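L0028 (Mitochondria associated protein) (Escherichia coli, PDB 3GCG) probably acts as a secreted bacterial effector of the SopE-like class, switching on a host Rho-family GTPase by promoting nucleotide exchange. Local coordinates at residues Thr55-Leu60 with Glu74-Ile79; Asp61-Cys64 with Asn68-Ile71; Phe80-Asn85 with Gln160-Glu165; Glu141-Asn146 with Ser153-Ile158. All blocks are in the same frame, centred on the assembly; numbering follows the deposited sequence.

Interaction 1 of 4, residues Thr55-Leu60 with Glu74-Ile79; sequences TVNRTL and ETKGHI
Leu60 and Ile79 make the apolar part of the contact, their side chains running antiparallel alongside each other, with Leu60 CD2 coming within 3.8 Å of Ile79 CD1. For Leu60, chi1 of -80° carries CG toward helix 73-87, where the branch divides its methyls: CD2 serves the isoleucine, while CD1 lies 4.1 Å from Lys76 CG, against the aliphatic part of the lysine. Ile79 is backed by Ile71 and Val167. Between the backbones there is room for side chains, because the local axes approach no closer than 11.8 Å and their directions differ by 130°. Helices 41-67 and 73-87 thus form a steeply inclined hairpin, and together with helix 152-166, which touches Val56 and Leu60, they make a three-helix bundle, as expected for one arm of a SopE-like fold. Phe80, one residue beyond Ile79, adds a ring against Val56, Asn57 and Leu60.

The polar part lies at Asn57, whose side chain meets that of Lys76 at about a right angle. The fully extended lysine chain brings CE to 3.2 Å from Asn57 OD1, a CH-to-oxygen contact. The amide nitrogen, ND2, is held by the carbonyls of Gly95 and Met93, which should fix its orientation. Within helix 41-67, Thr59 OG1 donates to Thr55 O at 2.9 Å, on the opposite face of that carbonyl's plane from Thr59 N.

Interaction 2 of 4, residues Asp61-Cys64 with Asn68-Ile71; sequences DDYC and NSVI
Cys64 and Ile71 meet through branches that their first torsions have placed: SG sits beside the backbone N of Cys64 and anti to its carbonyl carbon (chi1 -71°), while Ile71 holds CG1 anti to its own N (chi1 168°), leaving CG2 between N and the carbonyl carbon and turned to the sulfur. Cys64 SG and Ile71 CG2 come within 3.6 Å. The cysteine also lies along the loop backbone, its CB 3.5 Å from Ser69 O. Beside this, Ser69 OG lies oblique to the Tyr63 ring, 4.3 Å from Tyr63 CE2.

The backbone here closes the C-terminal end of helix 41-67. Asn68, the first residue to leave helical geometry, has positive phi (65°), and Cys64 O receives two weak hydrogen bonds. That from Asn68 N, at 2.6 Å, is short and strongly bent, so its strength is doubtful; that from Ser69 N, at 3.2 Å, is also bent. The second, a six-to-one bond around a residue of positive phi, resembles that of a Schellman motif. Ile71 leads on to helix 73-87, where it packs on Lys76. On the helix itself, Asp61 accepts hydrogen bonds from the other protein chain of the assembly, and Cys64 packs against an aromatic side chain of that chain.

The bent, weak bonds imply that apolar packing of SG on the Ile71 methyl probably contributes to holding the loop.

Interaction 3 of 4, residues Phe80-Asn85 with Gln160-Glu165; sequences FRAVEN and QNAILE
Ala82 and Ala162 face each other with nothing longer than a methyl, and the CB atoms lie 4.2 Å apart. Their CA atoms are correspondingly close, at 6.4 Å, in an alanine-to-alanine packing that brings helix 73-87 against helix 152-166 in the three-helix bundle they form with helix 41-67.

Val83 widens the patch. Holding CG1 anti to its backbone N (chi1 170°) puts CG2 beside that N, where it meets the Ala162 methyl, while CG1 is directed to Val56 of the third helix. One valine therefore reaches both neighbours. The longer apolar chains turn from this contact: Phe80, with an unusual chi1 of -100°, lays its ring against Leu91 and Met93 of the following loop, and Ile163 packs on Leu60 and Tyr63. Ala162 also touches Ile79, a turn earlier on helix 73-87.

Arg81 and Glu84 pair on the side of helix 73-87 that points away from Ala162. Their attraction is one of charge, since no N-H is aimed at the oxygen, and Glu84 OE2 has a separate hydrogen bond to Leu91 N. Glu84 OE1 lies over one face of the Arg81 guanidinium, offset toward its rim and 3.2 Å from Arg81 NE.

Interaction 4 of 4, residues Glu141-Asn146 with Ser153-Ile158; sequences EIFERN and SEIKAI
Phe143 reaches toward Ile155 with CG anti to its backbone N (chi1 172°), and the two side chains touch lightly, Phe143 CE2 lying 4.3 Å from Ile155 CD1. The methyl approaches the ring obliquely. Phe143 also stacks with the rings of Tyr51 and Phe147, and both it and Ile155 rest on Ile52 of helix 41-67.

Glu144, next along, bridges to the other helix through water. The water donates to Glu144 OE2 at 2.8 Å and accepts from Ser153 N at 3.0 Å; OE2 itself is 4.4 Å from Ser153 N. The same oxygen takes a direct hydrogen bond from Val152 N, so the carboxylate serves Val152 N directly and Ser153 N through the water, in the first turn of helix 152-166, a place where a negative charge is likely to be favoured by the helix dipole. In the same turn, Glu154 OE1 accepts a hydrogen bond from Lys151 N.

Helices 124-146 and 152-166 belong to different arms of what appears to be the V-shaped, all-helical SopE-like fold, and they meet here near the centre of the chain, where the arms join.

At the end of the first segment, Asn146 folds its amide back onto the preceding turn. Its ND2 donates to Ile142 O at 2.8 Å and a nearly straight 165°, in the carbonyl plane; a weak bond from ND2 to Thr24 OG1 connects the same amide with helix 20-32.

How the interactions relate
Past helix 20-32, interaction 1 closes the turn from helix 41-67 to helix 73-87. Interaction 2 is a smaller closure within that turn, at the end of the first of these helices, and the two meet at Ile71. Interaction 3 begins on helix 73-87 and spans the long excursion through the other arm to the later part of helix 152-166. Within the span of interaction 3, interaction 4 joins helix 124-146 to the start of helix 152-166. Interactions 1, 2 and 3 lie within one three-helix bundle, whereas interaction 4 ties that bundle to the second arm, meeting interaction 1 where Thr55 touches Ile155.

Interaction 1 of 4, residues Thr55-Leu60 with Glu74-Ile79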
loop_
_atom_site.group_PDB
_atom_site.type_symbol
_atom_site.label_atom_id
_atom_site.label_comp_id
_atom_site.label_asym_id
_atom_site.label_seq_id
_atom_site.Cartn_x
_atom_site.Cartn_y
_atom_site.Cartn_z
ATOM N N THR B 55 -10.106 -7.872 3.837
ATOM C CA THR B 55 -10.367 -9.161 4.486
ATOM C C THR B 55 -10.868 -10.122 3.408
ATOM O O THR B 55 -10.475 -11.284 3.366
ATOM C CB THR B 55 -11.446 -9.039 5.596
ATOM O OG1 THR B 55 -10.960 -8.194 6.644
ATOM C CG2 THR B 55 -11.761 -10.400 6.197
ATOM N N VAL B 56 -11.726 -9.618 2.524
ATOM C CA VAL B 56 -12.256 -10.434 1.442
ATOM C C VAL B 56 -11.149 -10.818 0.468
ATOM O O VAL B 56 -11.021 -11.980 0.102
ATOM C CB VAL B 56 -13.366 -9.699 0.664
ATOM C CG1 VAL B 56 -13.738 -10.493 -0.567
ATOM C CG2 VAL B 56 -14.589 -9.501 1.547
ATOM N N ASN B 57 -10.352 -9.842 0.044
ATOM C CA ASN B 57 -9.260 -10.117 -0.885
ATOM C C ASN B 57 -8.237 -11.082 -0.300
ATOM O O ASN B 57 -7.643 -11.877 -1.014
ATOM C CB ASN B 57 -8.560 -8.821 -1.293
ATOM C CG ASN B 57 -9.180 -8.198 -2.514
ATOM O OD1 ASN B 57 -9.422 -8.877 -3.503
ATOM N ND2 ASN B 57 -9.437 -6.897 -2.458
ATOM N N ARG B 58 -8.046 -10.992 1.007
ATOM C CA ARG B 58 -7.114 -11.843 1.733
ATOM C C ARG B 58 -7.609 -13.285 1.677
ATOM O O ARG B 58 -6.823 -14.222 1.520
ATOM C CB ARG B 58 -7.052 -11.386 3.188
ATOM C CG ARG B 58 -5.747 -11.649 3.879
ATOM C CD ARG B 58 -5.266 -10.368 4.550
ATOM N NE ARG B 58 -3.817 -10.248 4.465
ATOM C CZ ARG B 58 -2.966 -10.812 5.311
ATOM N NH1 ARG B 58 -3.405 -11.535 6.333
ATOM N NH2 ARG B 58 -1.669 -10.680 5.111
ATOM N N THR B 59 -8.920 -13.455 1.823
ATOM C CA THR B 59 -9.517 -14.782 1.792
ATOM C C THR B 59 -9.383 -15.360 0.385
ATOM O O THR B 59 -9.151 -16.559 0.211
ATOM C CB THR B 59 -11.009 -14.727 2.198
ATOM O OG1 THR B 59 -11.131 -14.122 3.491
ATOM C CG2 THR B 59 -11.600 -16.123 2.250
ATOM N N LEU B 60 -9.529 -14.502 -0.619
ATOM C CA LEU B 60 -9.396 -14.950 -1.996
ATOM C C LEU B 60 -7.955 -15.369 -2.261
ATOM O O LEU B 60 -7.714 -16.384 -2.913
ATOM C CB LEU B 60 -9.812 -13.837 -2.963
ATOM C CG LEU B 60 -11.325 -13.695 -3.142
ATOM C CD1 LEU B 60 -11.658 -12.426 -3.907
ATOM C CD2 LEU B 60 -11.839 -14.921 -3.874
ATOM N N GLU B 74 -13.798 -11.133 -13.393
ATOM C CA GLU B 74 -15.253 -11.135 -13.519
ATOM C C GLU B 74 -15.777 -11.876 -12.299
ATOM O O GLU B 74 -16.549 -11.340 -11.504
ATOM C CB GLU B 74 -15.701 -11.880 -14.780
ATOM C CG GLU B 74 -17.190 -11.704 -15.078
ATOM C CD GLU B 74 -17.674 -12.543 -16.254
ATOM O OE1 GLU B 74 -16.962 -12.595 -17.283
ATOM O OE2 GLU B 74 -18.772 -13.139 -16.153
ATOM N N THR B 75 -15.328 -13.117 -12.162
ATOM C CA THR B 75 -15.718 -13.966 -11.050
ATOM C C THR B 75 -15.398 -13.275 -9.729
ATOM O O THR B 75 -16.165 -13.360 -8.778
ATOM C CB THR B 75 -14.986 -15.314 -11.122
ATOM O OG1 THR B 75 -15.195 -15.890 -12.419
ATOM C CG2 THR B 75 -15.517 -16.271 -10.064
ATOM N N LYS B 76 -14.268 -12.584 -9.672
ATOM C CA LYS B 76 -13.900 -11.872 -8.455
ATOM C C LYS B 76 -15.009 -10.864 -8.121
ATOM O O LYS B 76 -15.405 -10.720 -6.964
ATOM C CB LYS B 76 -12.571 -11.154 -8.653
ATOM C CG LYS B 76 -12.040 -10.438 -7.432
ATOM C CD LYS B 76 -10.736 -9.733 -7.784
ATOM C CE LYS B 76 -10.170 -8.916 -6.625
ATOM N NZ LYS B 76 -8.834 -8.345 -6.991
ATOM N N GLY B 77 -15.514 -10.185 -9.147
ATOM C CA GLY B 77 -16.579 -9.220 -8.941
ATOM C C GLY B 77 -17.854 -9.868 -8.428
ATOM O O GLY B 77 -18.522 -9.332 -7.539
ATOM N N HIS B 78 -18.209 -11.024 -8.977
ATOM C CA HIS B 78 -19.418 -11.691 -8.517
ATOM C C HIS B 78 -19.257 -12.044 -7.037
ATOM O O HIS B 78 -20.203 -11.928 -6.249
ATOM C CB HIS B 78 -19.689 -12.948 -9.342
ATOM C CG HIS B 78 -19.840 -12.683 -10.806
ATOM N ND1 HIS B 78 -20.731 -11.759 -11.305
ATOM C CD2 HIS B 78 -19.203 -13.211 -11.880
ATOM C CE1 HIS B 78 -20.638 -11.727 -12.625
ATOM N NE2 HIS B 78 -19.719 -12.598 -12.998
ATOM N N ILE B 79 -18.050 -12.457 -6.661
ATOM C CA ILE B 79 -17.786 -12.813 -5.275
ATOM C C ILE B 79 -17.913 -11.577 -4.383
ATOM O O ILE B 79 -18.513 -11.638 -3.308
ATOM C CB ILE B 79 -16.385 -13.463 -5.124
ATOM C CG1 ILE B 79 -16.397 -14.857 -5.772
ATOM C CG2 ILE B 79 -16.015 -13.592 -3.659
ATOM C CD1 ILE B 79 -15.041 -15.531 -5.841
#

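Interaction 2 of 4, residues Asp61-Cys64 with Asn68-Ile71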
loop_
_atom_site.group_PDB
_atom_site.type_symbol
_atom_site.label_atom_id
_atom_site.label_comp_id
_atom_site.label_asym_id
_atom_site.label_seq_id
_atom_site.Cartn_x
_atom_site.Cartn_y
_atom_site.Cartn_z
ATOM N N ASP B 61 -7.004 -14.584 -1.754
ATOM C CA ASP B 61 -5.588 -14.889 -1.931
ATOM C C ASP B 61 -5.268 -16.257 -1.328
ATOM O O ASP B 61 -4.585 -17.074 -1.946
ATOM C CB ASP B 61 -4.695 -13.839 -1.245
ATOM C CG ASP B 61 -4.624 -12.513 -2.009
ATOM O OD1 ASP B 61 -4.672 -12.512 -3.256
ATOM O OD2 ASP B 61 -4.490 -11.465 -1.350
ATOM N N ASP B 62 -5.757 -16.494 -0.112
ATOM C CA ASP B 62 -5.511 -17.758 0.564
ATOM C C ASP B 62 -6.116 -18.917 -0.198
ATOM O O ASP B 62 -5.530 -19.996 -0.269
ATOM C CB ASP B 62 -6.060 -17.725 1.988
ATOM C CG ASP B 62 -5.224 -16.861 2.908
ATOM O OD1 ASP B 62 -4.017 -16.685 2.628
ATOM O OD2 ASP B 62 -5.761 -16.369 3.921
ATOM N N TYR B 63 -7.289 -18.689 -0.776
ATOM C CA TYR B 63 -7.960 -19.722 -1.548
ATOM C C TYR B 63 -7.170 -20.076 -2.802
ATOM O O TYR B 63 -6.934 -21.249 -3.077
ATOM C CB TYR B 63 -9.356 -19.264 -1.965
ATOM C CG TYR B 63 -10.061 -20.280 -2.831
ATOM C CD1 TYR B 63 -10.666 -21.405 -2.266
ATOM C CD2 TYR B 63 -10.071 -20.149 -4.222
ATOM C CE1 TYR B 63 -11.260 -22.373 -3.063
ATOM C CE2 TYR B 63 -10.661 -21.110 -5.027
ATOM C CZ TYR B 63 -11.253 -22.222 -4.442
ATOM O OH TYR B 63 -11.832 -23.187 -5.239
ATOM N N CYS B 64 -6.769 -19.064 -3.564
ATOM C CA CYS B 64 -6.019 -19.298 -4.795
ATOM C C CYS B 64 -4.648 -19.911 -4.544
ATOM O O CYS B 64 -4.183 -20.738 -5.322
ATOM C CB CYS B 64 -5.861 -17.994 -5.593
ATOM S SG CYS B 64 -7.388 -17.384 -6.372
ATOM N N ASN B 68 -3.960 -23.218 -6.166
ATOM C CA ASN B 68 -3.256 -22.914 -7.405
ATOM C C ASN B 68 -4.260 -22.459 -8.457
ATOM O O ASN B 68 -3.973 -22.471 -9.658
ATOM C CB ASN B 68 -2.518 -24.152 -7.904
ATOM C CG ASN B 68 -1.531 -24.677 -6.891
ATOM O OD1 ASN B 68 -0.529 -24.028 -6.601
ATOM N ND2 ASN B 68 -1.814 -25.854 -6.336
ATOM N N SER B 69 -5.443 -22.062 -7.997
ATOM C CA SER B 69 -6.489 -21.608 -8.897
ATOM C C SER B 69 -6.245 -20.184 -9.366
ATOM O O SER B 69 -5.443 -19.453 -8.792
ATOM C CB SER B 69 -7.855 -21.679 -8.210
ATOM O OG SER B 69 -8.242 -23.019 -7.964
ATOM N N VAL B 70 -6.943 -19.809 -10.427
ATOM C CA VAL B 70 -6.858 -18.470 -10.977
ATOM C C VAL B 70 -8.290 -18.053 -11.233
ATOM O O VAL B 70 -8.968 -18.632 -12.083
ATOM C CB VAL B 70 -6.092 -18.430 -12.312
ATOM C CG1 VAL B 70 -6.267 -17.061 -12.968
ATOM C CG2 VAL B 70 -4.613 -18.713 -12.075
ATOM N N ILE B 71 -8.758 -17.067 -10.480
ATOM C CA ILE B 71 -10.120 -16.578 -10.637
ATOM C C ILE B 71 -10.120 -15.301 -11.466
ATOM O O ILE B 71 -9.409 -14.347 -11.149
ATOM C CB ILE B 71 -10.762 -16.291 -9.267
ATOM C CG1 ILE B 71 -12.060 -15.502 -9.455
ATOM C CG2 ILE B 71 -9.785 -15.533 -8.390
ATOM C CD1 ILE B 71 -12.657 -14.990 -8.169
#

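Interaction 3 of 4, residues Phe80-Asn85 with Gln160-Glu165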
loop_
_atom_site.group_PDB
_atom_site.type_symbol
_atom_site.label_atom_id
_atom_site.label_comp_id
_atom_site.label_asym_id
_atom_site.label_seq_id
_atom_site.Cartn_x
_atom_site.Cartn_y
_atom_site.Cartn_z
ATOM N N PHE B 80 -17.373 -10.453 -4.842
ATOM C CA PHE B 80 -17.452 -9.230 -4.068
ATOM C C PHE B 80 -18.886 -8.725 -3.902
ATOM O O PHE B 80 -19.255 -8.254 -2.829
ATOM C CB PHE B 80 -16.570 -8.142 -4.690
ATOM C CG PHE B 80 -15.244 -7.983 -3.998
ATOM C CD1 PHE B 80 -14.201 -8.860 -4.250
ATOM C CD2 PHE B 80 -15.066 -6.990 -3.041
ATOM C CE1 PHE B 80 -13.001 -8.751 -3.555
ATOM C CE2 PHE B 80 -13.876 -6.872 -2.342
ATOM C CZ PHE B 80 -12.841 -7.754 -2.596
ATOM N N ARG B 81 -19.694 -8.830 -4.952
ATOM C CA ARG B 81 -21.081 -8.389 -4.862
ATOM C C ARG B 81 -21.849 -9.326 -3.930
ATOM O O ARG B 81 -22.701 -8.886 -3.149
ATOM C CB ARG B 81 -21.744 -8.379 -6.242
ATOM C CG ARG B 81 -22.608 -7.144 -6.498
ATOM C CD ARG B 81 -23.425 -6.744 -5.259
ATOM N NE ARG B 81 -24.168 -5.500 -5.463
ATOM C CZ ARG B 81 -24.765 -4.806 -4.495
ATOM N NH1 ARG B 81 -24.712 -5.227 -3.237
ATOM N NH2 ARG B 81 -25.419 -3.688 -4.785
ATOM N N ALA B 82 -21.537 -10.620 -4.007
ATOM C CA ALA B 82 -22.191 -11.605 -3.155
ATOM C C ALA B 82 -21.894 -11.285 -1.697
ATOM O O ALA B 82 -22.795 -11.271 -0.857
ATOM C CB ALA B 82 -21.704 -13.006 -3.501
ATOM N N VAL B 83 -20.632 -11.016 -1.391
ATOM C CA VAL B 83 -20.266 -10.682 -0.020
ATOM C C VAL B 83 -20.880 -9.343 0.330
ATOM O O VAL B 83 -21.246 -9.096 1.476
ATOM C CB VAL B 83 -18.749 -10.578 0.155
ATOM C CG1 VAL B 83 -18.426 -9.986 1.518
ATOM C CG2 VAL B 83 -18.126 -11.954 0.020
ATOM N N GLU B 84 -20.988 -8.488 -0.680
ATOM C CA GLU B 84 -21.552 -7.155 -0.527
ATOM C C GLU B 84 -23.022 -7.262 -0.119
ATOM O O GLU B 84 -23.461 -6.591 0.816
ATOM C CB GLU B 84 -21.404 -6.394 -1.851
ATOM C CG GLU B 84 -21.625 -4.897 -1.777
ATOM C CD GLU B 84 -21.056 -4.170 -2.991
ATOM O OE1 GLU B 84 -21.413 -4.535 -4.135
ATOM O OE2 GLU B 84 -20.251 -3.234 -2.805
ATOM N N ASN B 85 -23.773 -8.119 -0.810
ATOM C CA ASN B 85 -25.187 -8.308 -0.501
ATOM C C ASN B 85 -25.370 -8.933 0.872
ATOM O O ASN B 85 -26.201 -8.489 1.654
ATOM C CB ASN B 85 -25.867 -9.216 -1.531
ATOM C CG ASN B 85 -25.819 -8.655 -2.934
ATOM O OD1 ASN B 85 -25.853 -7.443 -3.132
ATOM N ND2 ASN B 85 -25.758 -9.542 -3.924
ATOM N N GLN B 160 -15.840 -17.369 1.923
ATOM C CA GLN B 160 -15.553 -18.758 1.565
ATOM C C GLN B 160 -16.758 -19.383 0.870
ATOM O O GLN B 160 -16.623 -20.116 -0.117
ATOM C CB GLN B 160 -15.218 -19.581 2.819
ATOM C CG GLN B 160 -13.850 -19.299 3.415
ATOM C CD GLN B 160 -13.558 -20.142 4.648
ATOM O OE1 GLN B 160 -14.274 -20.068 5.651
ATOM N NE2 GLN B 160 -12.496 -20.945 4.582
ATOM N N ASN B 161 -17.938 -19.088 1.401
ATOM C CA ASN B 161 -19.183 -19.609 0.858
ATOM C C ASN B 161 -19.466 -18.990 -0.510
ATOM O O ASN B 161 -20.132 -19.599 -1.341
ATOM C CB ASN B 161 -20.335 -19.311 1.823
ATOM C CG ASN B 161 -21.446 -20.337 1.731
ATOM O OD1 ASN B 161 -22.539 -20.046 1.242
ATOM N ND2 ASN B 161 -21.167 -21.553 2.196
ATOM N N ALA B 162 -18.971 -17.774 -0.733
ATOM C CA ALA B 162 -19.158 -17.102 -2.017
ATOM C C ALA B 162 -18.232 -17.779 -3.021
ATOM O O ALA B 162 -18.636 -18.117 -4.135
ATOM C CB ALA B 162 -18.810 -15.617 -1.899
ATOM N N ILE B 163 -16.981 -17.975 -2.616
ATOM C CA ILE B 163 -16.006 -18.628 -3.478
ATOM C C ILE B 163 -16.549 -20.004 -3.894
ATOM O O ILE B 163 -16.498 -20.383 -5.066
ATOM C CB ILE B 163 -14.663 -18.812 -2.744
ATOM C CG1 ILE B 163 -14.057 -17.444 -2.435
ATOM C CG2 ILE B 163 -13.705 -19.645 -3.597
ATOM C CD1 ILE B 163 -12.785 -17.511 -1.606
ATOM N N LEU B 164 -17.076 -20.742 -2.924
ATOM C CA LEU B 164 -17.624 -22.059 -3.200
ATOM C C LEU B 164 -18.760 -21.972 -4.216
ATOM O O LEU B 164 -18.841 -22.767 -5.147
ATOM C CB LEU B 164 -18.148 -22.690 -1.910
ATOM C CG LEU B 164 -17.649 -24.110 -1.634
ATOM C CD1 LEU B 164 -18.417 -24.685 -0.444
ATOM C CD2 LEU B 164 -17.841 -24.991 -2.875
ATOM N N GLU B 165 -19.636 -20.993 -4.026
ATOM C CA GLU B 165 -20.773 -20.811 -4.911
ATOM C C GLU B 165 -20.427 -20.345 -6.323
ATOM O O GLU B 165 -20.998 -20.834 -7.297
ATOM C CB GLU B 165 -21.750 -19.817 -4.296
ATOM C CG GLU B 165 -23.029 -19.641 -5.090
ATOM C CD GLU B 165 -23.939 -18.603 -4.474
ATOM O OE1 GLU B 165 -23.844 -18.396 -3.249
ATOM O OE2 GLU B 165 -24.753 -18.001 -5.205
#

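Interaction 4 of 4, residues Glu141-Asn146 with Ser153-Ile158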
loop_
_atom_site.group_PDB
_atom_site.type_symbol
_atom_site.label_atom_id
_atom_site.label_comp_id
_atom_site.label_asym_id
_atom_site.label_seq_id
_atom_site.Cartn_x
_atom_site.Cartn_y
_atom_site.Cartn_z
ATOM N N GLU B 141 -8.428 -6.543 16.043
ATOM C CA GLU B 141 -9.063 -6.358 17.337
ATOM C C GLU B 141 -9.672 -4.954 17.411
ATOM O O GLU B 141 -10.769 -4.776 17.935
ATOM C CB GLU B 141 -8.040 -6.589 18.458
ATOM C CG GLU B 141 -7.400 -7.983 18.400
ATOM C CD GLU B 141 -6.393 -8.259 19.519
ATOM O OE1 GLU B 141 -5.443 -7.465 19.696
ATOM O OE2 GLU B 141 -6.542 -9.285 20.219
ATOM N N ILE B 142 -8.975 -3.964 16.858
ATOM C CA ILE B 142 -9.463 -2.587 16.868
ATOM C C ILE B 142 -10.670 -2.431 15.965
ATOM O O ILE B 142 -11.589 -1.665 16.262
ATOM C CB ILE B 142 -8.376 -1.600 16.419
ATOM C CG1 ILE B 142 -7.360 -1.423 17.548
ATOM C CG2 ILE B 142 -8.994 -0.261 16.037
ATOM C CD1 ILE B 142 -6.265 -0.431 17.243
ATOM N N PHE B 143 -10.660 -3.161 14.859
ATOM C CA PHE B 143 -11.756 -3.119 13.909
ATOM C C PHE B 143 -13.039 -3.692 14.512
ATOM O O PHE B 143 -14.101 -3.074 14.440
ATOM C CB PHE B 143 -11.393 -3.921 12.656
ATOM C CG PHE B 143 -12.537 -4.089 11.693
ATOM C CD1 PHE B 143 -12.989 -3.012 10.932
ATOM C CD2 PHE B 143 -13.173 -5.320 11.562
ATOM C CE1 PHE B 143 -14.058 -3.152 10.053
ATOM C CE2 PHE B 143 -14.249 -5.481 10.684
ATOM C CZ PHE B 143 -14.695 -4.391 9.924
ATOM N N GLU B 144 -12.932 -4.880 15.097
ATOM C CA GLU B 144 -14.088 -5.556 15.679
ATOM C C GLU B 144 -14.721 -4.875 16.890
ATOM O O GLU B 144 -15.872 -5.139 17.211
ATOM C CB GLU B 144 -13.723 -7.001 16.030
ATOM C CG GLU B 144 -13.210 -7.783 14.836
ATOM C CD GLU B 144 -12.963 -9.241 15.144
ATOM O OE1 GLU B 144 -12.441 -9.544 16.238
ATOM O OE2 GLU B 144 -13.281 -10.085 14.283
ATOM N N ARG B 145 -13.985 -3.998 17.558
ATOM C CA ARG B 145 -14.542 -3.317 18.717
ATOM C C ARG B 145 -15.220 -2.005 18.344
ATOM O O ARG B 145 -16.076 -1.506 19.077
ATOM C CB ARG B 145 -13.449 -3.057 19.750
ATOM C CG ARG B 145 -12.728 -4.319 20.163
ATOM C CD ARG B 145 -11.980 -4.127 21.460
ATOM N NE ARG B 145 -11.399 -5.377 21.930
ATOM C CZ ARG B 145 -10.852 -5.539 23.128
ATOM N NH1 ARG B 145 -10.814 -4.523 23.985
ATOM N NH2 ARG B 145 -10.344 -6.717 23.470
ATOM N N ASN B 146 -14.859 -1.462 17.188
ATOM C CA ASN B 146 -15.422 -0.197 16.748
ATOM C C ASN B 146 -16.234 -0.299 15.459
ATOM O O ASN B 146 -16.949 0.633 15.104
ATOM C CB ASN B 146 -14.285 0.814 16.580
ATOM C CG ASN B 146 -13.523 1.055 17.879
ATOM O OD1 ASN B 146 -13.816 1.992 18.620
ATOM N ND2 ASN B 146 -12.555 0.198 18.166
ATOM N N SER B 153 -14.048 -13.235 11.310
ATOM C CA SER B 153 -14.270 -14.663 11.075
ATOM C C SER B 153 -15.537 -14.840 10.256
ATOM O O SER B 153 -15.626 -15.709 9.390
ATOM C CB SER B 153 -14.423 -15.410 12.399
ATOM O OG SER B 153 -15.567 -14.952 13.101
ATOM N N GLU B 154 -16.521 -14.000 10.538
ATOM C CA GLU B 154 -17.778 -14.058 9.820
ATOM C C GLU B 154 -17.552 -13.650 8.358
ATOM O O GLU B 154 -17.973 -14.351 7.438
ATOM C CB GLU B 154 -18.798 -13.144 10.504
ATOM C CG GLU B 154 -18.882 -13.387 12.008
ATOM C CD GLU B 154 -20.032 -12.649 12.665
ATOM O OE1 GLU B 154 -20.161 -11.425 12.445
ATOM O OE2 GLU B 154 -20.799 -13.297 13.408
ATOM N N ILE B 155 -16.876 -12.521 8.156
ATOM C CA ILE B 155 -16.567 -12.030 6.814
ATOM C C ILE B 155 -15.862 -13.135 6.017
ATOM O O ILE B 155 -16.216 -13.406 4.867
ATOM C CB ILE B 155 -15.647 -10.786 6.888
ATOM C CG1 ILE B 155 -16.392 -9.631 7.550
ATOM C CG2 ILE B 155 -15.184 -10.380 5.504
ATOM C CD1 ILE B 155 -15.504 -8.450 7.859
ATOM N N LYS B 156 -14.866 -13.764 6.636
ATOM C CA LYS B 156 -14.119 -14.854 6.005
ATOM C C LYS B 156 -15.016 -16.018 5.587
ATOM O O LYS B 156 -14.914 -16.519 4.468
ATOM C CB LYS B 156 -13.055 -15.400 6.955
ATOM C CG LYS B 156 -11.822 -14.526 7.127
ATOM C CD LYS B 156 -10.722 -15.293 7.873
ATOM C CE LYS B 156 -9.438 -14.480 7.970
ATOM N NZ LYS B 156 -8.324 -15.251 8.605
ATOM N N ALA B 157 -15.876 -16.456 6.503
ATOM C CA ALA B 157 -16.784 -17.573 6.244
ATOM C C ALA B 157 -17.750 -17.230 5.109
ATOM O O ALA B 157 -17.943 -18.013 4.184
ATOM C CB ALA B 157 -17.560 -17.918 7.517
ATOM N N ILE B 158 -18.357 -16.051 5.192
ATOM C CA ILE B 158 -19.275 -15.604 4.159
ATOM C C ILE B 158 -18.565 -15.609 2.805
ATOM O O ILE B 158 -19.122 -16.066 1.807
ATOM C CB ILE B 158 -19.787 -14.188 4.468
ATOM C CG1 ILE B 158 -20.660 -14.224 5.727
ATOM C CG2 ILE B 158 -20.540 -13.632 3.267
ATOM C CD1 ILE B 158 -21.167 -12.860 6.162
HETATM O O HOH W 1 -13.365 -12.884 14.189
#